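Local structure of sulfonate ABC transporter, periplasmic sulfonate-binding protein SsuA (Methylobacillus flagellatus, 3UIF) at residues Arg128-Ala133 / Trp198-Gly203. The protein probably binds sulfonates or related sulfate esters in the periplasm and delivers them to an ABC transporter for uptake. Numbering follows the deposited sequence.
With SO4 (sulfate ion), chain B.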
ATOM      1  N   ARG A 128      -1.500 -12.323  -0.606  1.00 47.16           N
ATOM      2  CA  ARG A 128      -1.709 -10.893  -0.329  1.00 45.61           C
ATOM      3  C   ARG A 128      -0.469 -10.204   0.215  1.00 44.43           C
ATOM      4  O   ARG A 128       0.346 -10.846   0.882  1.00 45.06           O
ATOM      5  CB  ARG A 128      -2.877 -10.692   0.624  1.00 45.13           C
ATOM      6  CG  ARG A 128      -4.215 -10.920  -0.063  1.00 45.85           C
ATOM      7  CD  ARG A 128      -4.465  -9.873  -1.139  1.00 46.00           C
ATOM      8  NE  ARG A 128      -5.818 -10.008  -1.641  1.00 53.82           N
ATOM      9  CZ  ARG A 128      -6.141 -10.506  -2.831  1.00 54.03           C
ATOM     10  NH1 ARG A 128      -5.189 -10.882  -3.693  1.00 49.11           N
ATOM     11  NH2 ARG A 128      -7.425 -10.611  -3.171  1.00 55.47           N
ATOM     12  N   PRO A 129      -0.326  -8.883  -0.054  1.00 43.33           N
ATOM     13  CA  PRO A 129       0.900  -8.202   0.372  1.00 42.68           C
ATOM     14  C   PRO A 129       1.263  -8.491   1.827  1.00 42.70           C
ATOM     15  O   PRO A 129       2.426  -8.746   2.119  1.00 43.12           O
ATOM     16  CB  PRO A 129       0.582  -6.730   0.157  1.00 41.20           C
ATOM     17  CG  PRO A 129      -0.454  -6.722  -0.919  1.00 42.68           C
ATOM     18  CD  PRO A 129      -1.267  -7.961  -0.725  1.00 43.03           C
ATOM     19  N   TRP A 130       0.288  -8.526   2.724  1.00 42.40           N
ATOM     20  CA  TRP A 130       0.619  -8.720   4.129  1.00 42.68           C
ATOM     21  C   TRP A 130       1.203 -10.070   4.455  1.00 43.92           C
ATOM     22  O   TRP A 130       1.668 -10.289   5.579  1.00 44.06           O
ATOM     23  CB  TRP A 130      -0.551  -8.393   5.044  1.00 41.97           C
ATOM     24  CG  TRP A 130      -1.844  -9.055   4.690  1.00 42.71           C
ATOM     25  CD1 TRP A 130      -2.370 -10.225   5.219  1.00 43.79           C
ATOM     26  CD2 TRP A 130      -2.848  -8.580   3.740  1.00 42.58           C
ATOM     27  NE1 TRP A 130      -3.595 -10.502   4.673  1.00 44.22           N
ATOM     28  CE2 TRP A 130      -3.942  -9.554   3.778  1.00 43.59           C
ATOM     29  CE3 TRP A 130      -2.951  -7.481   2.889  1.00 41.56           C
ATOM     30  CZ2 TRP A 130      -5.075  -9.418   2.986  1.00 43.93           C
ATOM     31  CZ3 TRP A 130      -4.103  -7.352   2.100  1.00 41.97           C
ATOM     32  CH2 TRP A 130      -5.133  -8.301   2.140  1.00 43.27           C
ATOM     33  N   GLU A 131       1.191 -10.985   3.486  1.00 44.86           N
ATOM     34  CA  GLU A 131       1.824 -12.296   3.668  1.00 46.28           C
ATOM     35  C   GLU A 131       3.338 -12.134   3.827  1.00 46.47           C
ATOM     36  O   GLU A 131       3.984 -12.898   4.541  1.00 47.50           O
ATOM     37  CB  GLU A 131       1.503 -13.245   2.512  1.00 47.64           C
ATOM     38  CG  GLU A 131       1.989 -14.670   2.765  1.00 49.31           C
ATOM     39  CD  GLU A 131       1.707 -15.641   1.625  1.00 52.25           C
ATOM     40  OE1 GLU A 131       1.860 -15.270   0.437  1.00 50.95           O
ATOM     41  OE2 GLU A 131       1.340 -16.798   1.927  1.00 55.17           O
ATOM     42  N   LEU A 132       3.884 -11.115   3.174  1.00 45.73           N
ATOM     43  CA  LEU A 132       5.295 -10.770   3.301  1.00 45.98           C
ATOM     44  C   LEU A 132       5.665 -10.407   4.746  1.00 45.61           C
ATOM     45  O   LEU A 132       6.651 -10.908   5.282  1.00 46.63           O
ATOM     46  CB  LEU A 132       5.650  -9.643   2.331  1.00 44.91           C
ATOM     47  CG  LEU A 132       7.049  -9.058   2.464  1.00 45.10           C
ATOM     48  CD1 LEU A 132       8.143 -10.107   2.255  1.00 47.12           C
ATOM     49  CD2 LEU A 132       7.208  -7.888   1.509  1.00 43.91           C
ATOM     50  N   ALA A 133       4.858  -9.552   5.366  1.00 44.42           N
ATOM     51  CA  ALA A 133       5.035  -9.215   6.775  1.00 44.28           C
ATOM     52  C   ALA A 133       4.951 -10.454   7.661  1.00 45.51           C
ATOM     53  O   ALA A 133       5.700 -10.589   8.627  1.00 46.19           O
ATOM     54  CB  ALA A 133       4.022  -8.173   7.216  1.00 42.98           C
ATOM     55  N   TRP A 198       8.529  -3.561   6.600  1.00 41.75           N
ATOM     56  CA  TRP A 198       7.510  -4.603   6.760  1.00 41.57           C
ATOM     57  C   TRP A 198       6.127  -4.086   6.493  1.00 40.40           C
ATOM     58  O   TRP A 198       5.180  -4.861   6.356  1.00 40.62           O
ATOM     59  CB  TRP A 198       7.536  -5.180   8.156  1.00 42.83           C
ATOM     60  CG  TRP A 198       8.814  -5.879   8.537  1.00 44.37           C
ATOM     61  CD1 TRP A 198      10.104  -5.618   8.088  1.00 44.94           C
ATOM     62  CD2 TRP A 198       8.964  -6.956   9.519  1.00 45.70           C
ATOM     63  NE1 TRP A 198      11.009  -6.449   8.693  1.00 46.65           N
ATOM     64  CE2 TRP A 198      10.394  -7.271   9.565  1.00 46.84           C
ATOM     65  CE3 TRP A 198       8.084  -7.675  10.331  1.00 45.57           C
ATOM     66  CZ2 TRP A 198      10.895  -8.257  10.388  1.00 48.34           C
ATOM     67  CZ3 TRP A 198       8.614  -8.664  11.170  1.00 47.15           C
ATOM     68  CH2 TRP A 198       9.983  -8.945  11.192  1.00 48.65           C
ATOM     69  N   LYS A 199       5.996  -2.769   6.431  1.00 39.64           N
ATOM     70  CA  LYS A 199       4.736  -2.128   6.139  1.00 38.96           C
ATOM     71  C   LYS A 199       4.448  -2.190   4.647  1.00 38.42           C
ATOM     72  O   LYS A 199       5.371  -2.290   3.837  1.00 38.62           O
ATOM     73  CB  LYS A 199       4.802  -0.679   6.587  1.00 37.93           C
ATOM     74  CG  LYS A 199       4.425  -0.452   8.037  1.00 38.91           C
ATOM     75  CD  LYS A 199       5.080   0.834   8.530  1.00 39.33           C
ATOM     76  CE  LYS A 199       4.930   0.995  10.030  1.00 38.08           C
ATOM     77  NZ  LYS A 199       3.850   1.986  10.216  1.00 37.65           N
ATOM     78  N   LEU A 200       3.173  -2.117   4.292  1.00 37.53           N
ATOM     79  CA  LEU A 200       2.755  -2.121   2.876  1.00 37.70           C
ATOM     80  C   LEU A 200       3.058  -0.790   2.163  1.00 37.09           C
ATOM     81  O   LEU A 200       2.968   0.300   2.752  1.00 36.54           O
ATOM     82  CB  LEU A 200       1.265  -2.485   2.747  1.00 37.36           C
ATOM     83  CG  LEU A 200       0.945  -3.986   2.792  1.00 39.01           C
ATOM     84  CD1 LEU A 200       1.909  -4.758   3.688  1.00 38.76           C
ATOM     85  CD2 LEU A 200      -0.480  -4.253   3.213  1.00 38.13           C
HETATM   86  N   MSE A 201       3.427  -0.896   0.891  1.00 37.13           N
HETATM   87  CA  MSE A 201       3.845   0.275   0.108  1.00 36.93           C
HETATM   88  C   MSE A 201       3.122   0.373  -1.236  1.00 36.92           C
HETATM   89  O   MSE A 201       2.108  -0.294  -1.461  1.00 36.91           O
HETATM   90  CB  MSE A 201       5.362   0.227  -0.036  1.00 37.33           C
HETATM   91  CG  MSE A 201       6.039   0.293   1.332  1.00 37.63           C
HETATM   92 SE   MSE A 201       7.884   0.966   1.141  1.00 37.75          SE
HETATM   93  CE  MSE A 201       8.477   0.863   3.018  1.00 38.27           C
ATOM     94  N   GLY A 202       3.644   1.219  -2.125  1.00 36.57           N
ATOM     95  CA  GLY A 202       3.060   1.477  -3.435  1.00 36.69           C
ATOM     96  C   GLY A 202       3.051   2.960  -3.745  1.00 36.01           C
ATOM     97  O   GLY A 202       3.832   3.745  -3.197  1.00 36.08           O
ATOM     98  N   GLY A 203       2.148   3.360  -4.623  1.00 36.27           N
ATOM     99  CA  GLY A 203       2.099   4.741  -5.048  1.00 36.47           C
ATOM    100  C   GLY A 203       1.738   4.875  -6.506  1.00 36.07           C
ATOM    101  O   GLY A 203       0.930   4.105  -7.027  1.00 37.08           O
TER
HETATM  102  S   SO4 B 501      -8.771  -9.378   0.236  1.00 54.44           S
HETATM  103  O1  SO4 B 501      -9.577  -8.359   0.973  1.00 53.37           O
HETATM  104  O2  SO4 B 501      -7.916  -8.630  -0.737  1.00 54.12           O
HETATM  105  O3  SO4 B 501      -7.935 -10.193   1.162  1.00 47.62           O
HETATM  106  O4  SO4 B 501      -9.642 -10.379  -0.441  1.00 49.91           O
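The contact joins the two lobes of a fold consistent with a type II periplasmic binding protein, probably beside the ligand cleft, where Pro129 and Trp130 of segment 128-133 meet Leu200 of segment 198-203. Pro129 CB touches Leu200 CG at 3.8 Å. The CD2 methyl of Leu200 reaches the edge of the Trp130 ring, 4.1 Å from CE3. Further along, Ala133 CB packs on the carbonyl O of Trp198 at 3.6 Å. No hydrogen bond joins the two segments.

The arrangement fits this two-domain fold: helix 130-140 follows strand 121-124 of the five-stranded sheet, while strand 202-207 belongs to the other sheet. A sulfate ion, probably from the crystallisation liquor, sits beside Arg128 and Trp130. Arg128 NE donates to its O2 at 2.7 Å, and NH2 adds a weak bond to the same oxygen. His125 ND1 also binds the ion. The Arg128 chain bends at chi2 (-65°) and brings the guanidinium edge to the sulfate. Arg128 CB sits over one face of the Trp130 ring, offset toward the rim. Sulfate O3 lies in the ring plane, 3.5 Å from CZ2. An alanine here removes the guanidinium, and the sulfate would probably be held less firmly, with the bond to His125 ND1 remaining.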